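Local coordinates for aminopeptidase-like protein (Chaetomium thermophilum, PDB 5JM6) that probably acts as a zinc-dependent aminopeptidase of the M18 family, removing residues from the N-termini of peptides, and assembles as a dodecamer, at residues A139-T144 and L282-A287; S390-A395 and I479-M484. One frame throughout, in Å; residues are numbered along the deposited sequence.

Overall arrangement
Contact 1 joins neighbouring strands of an antiparallel sheet, while contact 2 lies at the C-terminal ends of two parallel strands of the mixed sheet that carries the zinc site. Their centres are 25 Å apart and their nearest atoms about 11 Å, so the two do not touch. Contact 2 is part of the metal centre: D391 binds one zinc ion together with H133 and D306, and the side chain of M484 comes within about 5 Å of another zinc. Contact 1 stands back from it, with the R140 side chain about 12 Å from a bound zinc and about 9 Å from the side chain of the zinc ligand E340. Each contact also borders another subunit.

Contact 1. Residues A139-T144 and L282-A287; sequences ARLKPT and LELFDA
Two neighbouring strands of an antiparallel sheet meet where A139 pairs with L284 and R140 with E283. The strand segments 139-141 and 282-286 run at 143° to each other, well off strict antiparallel. A139 and L284 form the hydrogen-bonded pair, with L284 N 2.9 Å from A139 O. One residue along, R140 and E283 are the non-hydrogen-bonded pair, their CA atoms 4.1 Å apart. A second backbone bond follows, L141 N to L282 O at 2.9 Å.

R140 and E283 rise side by side from one face of the sheet. The E283 chain starts with CG between its own backbone N and carbonyl carbon (chi1 55°) and then runs out extended, which brings OE1 over one face of the R140 guanidinium, toward its rim. OE1 lies 3.3 Å from R140 NH2, but the two flat groups are turned 79° apart and no N-H points at the oxygen, so charge alone makes this salt bridge. Y161 adds a cation-pi partner for R140, and a weak hydrogen bond joins E283 OE2 and T138 OG1.

A139 and L284 point to the other face. L141 touches L282 and L284 with its two branches: CD2 lies 3.8 Å from L282 CB, and CD1 is 4.2 Å from L284 CD2. L284 also packs on V176 and V158 of the flanking strands.

Beyond the pairing the chain turns off, and T144 N donates a hydrogen bond to H408 of a second subunit. Strand 139-141 is thus an inner strand, hydrogen-bonded to 277-286 on one edge and to 153-160 on the other, as expected within an antiparallel beta-sheet.

Contact 2. Residues S390-A395 and I479-M484; sequences SDVTHA and IPQLSM. With ZN (zinc ion), chain H.
D391 OD1 is gripped twice: it binds a zinc ion at 2.0 Å, and V392 N reaches the same OD1 at 2.8 Å from above the carboxylate plane. D391 chelates the metal, its OD2 lying 2.1 Å from the zinc, which H133 and D306 also bind. Strands 386-394 and 473-481 are parallel neighbours in the mixed sheet of this M18-family protein, T393 pairing with P480 and H394 with Q481. T393 N reaches I479 O at 3.2 Å, coming from above the carbonyl plane, and Q481 N gives T393 O a weak bond. Further along, A395 N donates to Q481 O at 2.8 Å with a nearly straight N-H (170°), and the H394 CA-H is merely close to that oxygen.

After Q481 the chain turns and M484 comes back against the first strand. H394 is also met by the rings of F211 and H210 of a third subunit, so this end of the sheet borders an interface. The M484 CG is anti to the backbone N (chi1 -176°), and the extended chain carries SD obliquely to the H394 ring, 4.3 Å from its centroid; the two side chains cross at about a right angle. The final bend directs the M484 methyl CE, which lies 3.5 Å from H394 CE1 and 3.6 Å from V392 CG2.

Contact 1. Residues A139-T144 and L282-A287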
loop_
_atom_site.group_PDB
_atom_site.type_symbol
_atom_site.label_atom_id
_atom_site.label_comp_id
_atom_site.label_asym_id
_atom_site.label_seq_id
_atom_site.Cartn_x
_atom_site.Cartn_y
_atom_site.Cartn_z
ATOM N N ALA A 139 -14.769 30.612 19.670
ATOM C CA ALA A 139 -13.316 30.766 19.633
ATOM C C ALA A 139 -12.849 31.876 20.567
ATOM O O ALA A 139 -13.075 33.056 20.304
ATOM C CB ALA A 139 -12.852 31.043 18.212
ATOM N N ARG A 140 -12.174 31.495 21.647
ATOM C CA ARG A 140 -11.768 32.462 22.659
ATOM C C ARG A 140 -10.423 33.100 22.346
ATOM O O ARG A 140 -9.504 32.440 21.859
ATOM C CB ARG A 140 -11.726 31.799 24.037
ATOM C CG ARG A 140 -13.078 31.273 24.472
ATOM C CD ARG A 140 -13.130 30.940 25.949
ATOM N NE ARG A 140 -14.323 31.526 26.552
ATOM C CZ ARG A 140 -15.459 30.869 26.768
ATOM N NH1 ARG A 140 -15.564 29.587 26.444
ATOM N NH2 ARG A 140 -16.490 31.497 27.315
ATOM N N LEU A 141 -10.326 34.396 22.625
ATOM C CA LEU A 141 -9.071 35.118 22.493
ATOM C C LEU A 141 -8.020 34.533 23.426
ATOM O O LEU A 141 -8.300 34.232 24.587
ATOM C CB LEU A 141 -9.265 36.607 22.789
ATOM C CG LEU A 141 -9.596 37.547 21.626
ATOM C CD1 LEU A 141 -10.900 37.161 20.941
ATOM C CD2 LEU A 141 -9.650 38.987 22.116
ATOM N N LYS A 142 -6.811 34.367 22.904
ATOM C CA LYS A 142 -5.682 33.885 23.686
ATOM C C LYS A 142 -5.348 34.876 24.799
ATOM O O LYS A 142 -5.707 36.050 24.700
ATOM C CB LYS A 142 -4.471 33.675 22.778
ATOM C CG LYS A 142 -4.678 32.635 21.686
ATOM C CD LYS A 142 -3.547 31.634 21.703
ATOM C CE LYS A 142 -3.628 30.600 20.588
ATOM N NZ LYS A 142 -3.432 31.179 19.231
ATOM N N PRO A 143 -4.688 34.409 25.874
ATOM C CA PRO A 143 -4.161 35.353 26.867
ATOM C C PRO A 143 -3.332 36.470 26.229
ATOM O O PRO A 143 -3.511 37.634 26.582
ATOM C CB PRO A 143 -3.307 34.458 27.761
ATOM C CG PRO A 143 -4.066 33.170 27.772
ATOM C CD PRO A 143 -4.651 33.023 26.375
ATOM N N THR A 144 -2.452 36.121 25.297
ATOM C CA THR A 144 -1.853 37.122 24.424
ATOM C C THR A 144 -2.478 36.960 23.046
ATOM O O THR A 144 -2.188 35.999 22.333
ATOM C CB THR A 144 -0.319 36.976 24.332
ATOM O OG1 THR A 144 0.262 37.148 25.630
ATOM C CG2 THR A 144 0.264 38.011 23.382
ATOM N N LEU A 282 -12.965 37.298 25.982
ATOM C CA LEU A 282 -13.602 37.659 24.725
ATOM C C LEU A 282 -13.554 36.494 23.755
ATOM O O LEU A 282 -12.595 35.722 23.741
ATOM C CB LEU A 282 -12.935 38.893 24.107
ATOM C CG LEU A 282 -12.935 40.178 24.941
ATOM C CD1 LEU A 282 -12.154 41.273 24.239
ATOM C CD2 LEU A 282 -14.354 40.637 25.214
ATOM N N GLU A 283 -14.600 36.369 22.950
ATOM C CA GLU A 283 -14.678 35.309 21.961
ATOM C C GLU A 283 -15.163 35.862 20.631
ATOM O O GLU A 283 -15.677 36.978 20.561
ATOM C CB GLU A 283 -15.605 34.192 22.442
ATOM C CG GLU A 283 -16.996 34.673 22.814
ATOM C CD GLU A 283 -17.812 33.612 23.526
ATOM O OE1 GLU A 283 -17.335 33.083 24.552
ATOM O OE2 GLU A 283 -18.929 33.309 23.058
ATOM N N LEU A 284 -14.984 35.078 19.577
ATOM C CA LEU A 284 -15.505 35.439 18.271
ATOM C C LEU A 284 -16.832 34.730 18.043
ATOM O O LEU A 284 -16.988 33.559 18.386
ATOM C CB LEU A 284 -14.503 35.086 17.171
ATOM C CG LEU A 284 -13.130 35.741 17.332
ATOM C CD1 LEU A 284 -12.198 35.349 16.197
ATOM C CD2 LEU A 284 -13.269 37.254 17.423
ATOM N N PHE A 285 -17.796 35.454 17.487
ATOM C CA PHE A 285 -19.080 34.863 17.142
ATOM C C PHE A 285 -19.528 35.385 15.786
ATOM O O PHE A 285 -19.023 36.397 15.303
ATOM C CB PHE A 285 -20.135 35.165 18.211
ATOM C CG PHE A 285 -20.362 36.633 18.450
ATOM C CD1 PHE A 285 -19.615 37.316 19.395
ATOM C CD2 PHE A 285 -21.328 37.325 17.737
ATOM C CE1 PHE A 285 -19.823 38.664 19.621
ATOM C CE2 PHE A 285 -21.540 38.674 17.960
ATOM C CZ PHE A 285 -20.786 39.343 18.902
ATOM N N ASP A 286 -20.477 34.689 15.174
ATOM C CA ASP A 286 -20.959 35.079 13.859
ATOM C C ASP A 286 -21.862 36.306 13.968
ATOM O O ASP A 286 -22.851 36.302 14.703
ATOM C CB ASP A 286 -21.695 33.912 13.198
ATOM C CG ASP A 286 -22.199 34.247 11.808
ATOM O OD1 ASP A 286 -21.695 35.214 11.194
ATOM O OD2 ASP A 286 -23.100 33.529 11.325
ATOM N N ALA A 287 -21.507 37.352 13.228
ATOM C CA ALA A 287 -22.212 38.629 13.286
ATOM C C ALA A 287 -23.581 38.577 12.624
ATOM O O ALA A 287 -24.402 39.474 12.818
ATOM C CB ALA A 287 -21.371 39.720 12.640
#

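Contact 2. Residues S390-A395 and I479-M484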
loop_
_atom_site.group_PDB
_atom_site.type_symbol
_atom_site.label_atom_id
_atom_site.label_comp_id
_atom_site.label_asym_id
_atom_site.label_seq_id
_atom_site.Cartn_x
_atom_site.Cartn_y
_atom_site.Cartn_z
ATOM N N SER A 390 -32.245 18.679 29.232
ATOM C CA SER A 390 -32.587 19.003 27.857
ATOM C C SER A 390 -31.420 19.558 27.045
ATOM O O SER A 390 -30.937 20.661 27.295
ATOM C CB SER A 390 -33.762 19.986 27.829
ATOM O OG SER A 390 -33.390 21.267 28.300
ATOM N N ASP A 391 -30.978 18.761 26.075
ATOM C CA ASP A 391 -30.024 19.194 25.059
ATOM C C ASP A 391 -30.670 18.992 23.695
ATOM O O ASP A 391 -31.563 18.162 23.552
ATOM C CB ASP A 391 -28.710 18.411 25.154
ATOM C CG ASP A 391 -27.538 19.163 24.544
ATOM O OD1 ASP A 391 -27.767 20.238 23.953
ATOM O OD2 ASP A 391 -26.389 18.682 24.651
ATOM N N VAL A 392 -30.220 19.737 22.692
ATOM C CA VAL A 392 -30.784 19.610 21.353
ATOM C C VAL A 392 -30.531 18.216 20.768
ATOM O O VAL A 392 -29.596 17.522 21.171
ATOM C CB VAL A 392 -30.212 20.682 20.408
ATOM C CG1 VAL A 392 -30.911 22.014 20.633
ATOM C CG2 VAL A 392 -28.713 20.822 20.615
ATOM N N THR A 393 -31.386 17.814 19.831
ATOM C CA THR A 393 -31.299 16.503 19.189
ATOM C C THR A 393 -31.258 16.654 17.673
ATOM O O THR A 393 -31.557 17.722 17.139
ATOM C CB THR A 393 -32.486 15.596 19.566
ATOM O OG1 THR A 393 -33.716 16.295 19.334
ATOM C CG2 THR A 393 -32.408 15.185 21.029
ATOM N N HIS A 394 -30.889 15.582 16.981
ATOM C CA HIS A 394 -30.726 15.641 15.534
ATOM C C HIS A 394 -32.046 15.410 14.807
ATOM O O HIS A 394 -32.664 14.354 14.934
ATOM C CB HIS A 394 -29.686 14.615 15.075
ATOM C CG HIS A 394 -28.375 14.729 15.787
ATOM N ND1 HIS A 394 -27.556 15.832 15.670
ATOM C CD2 HIS A 394 -27.740 13.878 16.629
ATOM C CE1 HIS A 394 -26.475 15.657 16.408
ATOM N NE2 HIS A 394 -26.561 14.479 16.999
ATOM N N ALA A 395 -32.475 16.413 14.047
ATOM C CA ALA A 395 -33.631 16.270 13.177
ATOM C C ALA A 395 -33.274 15.349 12.020
ATOM O O ALA A 395 -32.095 15.137 11.735
ATOM C CB ALA A 395 -34.094 17.625 12.663
ATOM N N ILE A 479 -35.122 19.392 21.559
ATOM C CA ILE A 479 -35.772 20.013 20.422
ATOM C C ILE A 479 -34.927 19.686 19.201
ATOM O O ILE A 479 -33.710 19.870 19.223
ATOM C CB ILE A 479 -35.915 21.534 20.619
ATOM C CG1 ILE A 479 -36.651 21.826 21.931
ATOM C CG2 ILE A 479 -36.633 22.171 19.441
ATOM C CD1 ILE A 479 -36.821 23.298 22.231
ATOM N N PRO A 480 -35.561 19.167 18.140
ATOM C CA PRO A 480 -34.801 18.700 16.977
ATOM C C PRO A 480 -34.109 19.831 16.228
ATOM O O PRO A 480 -34.609 20.956 16.184
ATOM C CB PRO A 480 -35.870 18.038 16.104
ATOM C CG PRO A 480 -37.136 18.704 16.497
ATOM C CD PRO A 480 -37.011 18.979 17.964
ATOM N N GLN A 481 -32.955 19.518 15.651
ATOM C CA GLN A 481 -32.133 20.508 14.974
ATOM C C GLN A 481 -31.278 19.872 13.881
ATOM O O GLN A 481 -30.866 18.717 13.994
ATOM C CB GLN A 481 -31.246 21.229 15.993
ATOM C CG GLN A 481 -29.910 21.700 15.455
ATOM C CD GLN A 481 -28.995 22.195 16.544
ATOM O OE1 GLN A 481 -29.302 22.071 17.726
ATOM N NE2 GLN A 481 -27.864 22.764 16.154
ATOM N N LEU A 482 -31.013 20.640 12.829
ATOM C CA LEU A 482 -30.077 20.244 11.788
ATOM C C LEU A 482 -28.760 20.997 11.940
ATOM O O LEU A 482 -28.731 22.106 12.475
ATOM C CB LEU A 482 -30.665 20.494 10.400
ATOM C CG LEU A 482 -31.614 19.408 9.898
ATOM C CD1 LEU A 482 -31.931 19.596 8.422
ATOM C CD2 LEU A 482 -31.008 18.038 10.152
ATOM N N SER A 483 -27.674 20.362 11.505
ATOM C CA SER A 483 -26.350 20.980 11.474
ATOM C C SER A 483 -25.882 21.413 12.859
ATOM O O SER A 483 -25.394 22.529 13.042
ATOM C CB SER A 483 -26.340 22.177 10.519
ATOM O OG SER A 483 -26.745 21.790 9.218
ATOM N N MET A 484 -26.036 20.519 13.829
ATOM C CA MET A 484 -25.572 20.765 15.186
ATOM C C MET A 484 -24.064 20.997 15.206
ATOM O O MET A 484 -23.322 20.308 14.503
ATOM C CB MET A 484 -25.949 19.592 16.092
ATOM C CG MET A 484 -25.606 19.787 17.555
ATOM S SD MET A 484 -26.090 18.366 18.553
ATOM C CE MET A 484 -27.851 18.302 18.231
HETATM ZN ZN ZN H . -25.753 20.483 23.782
#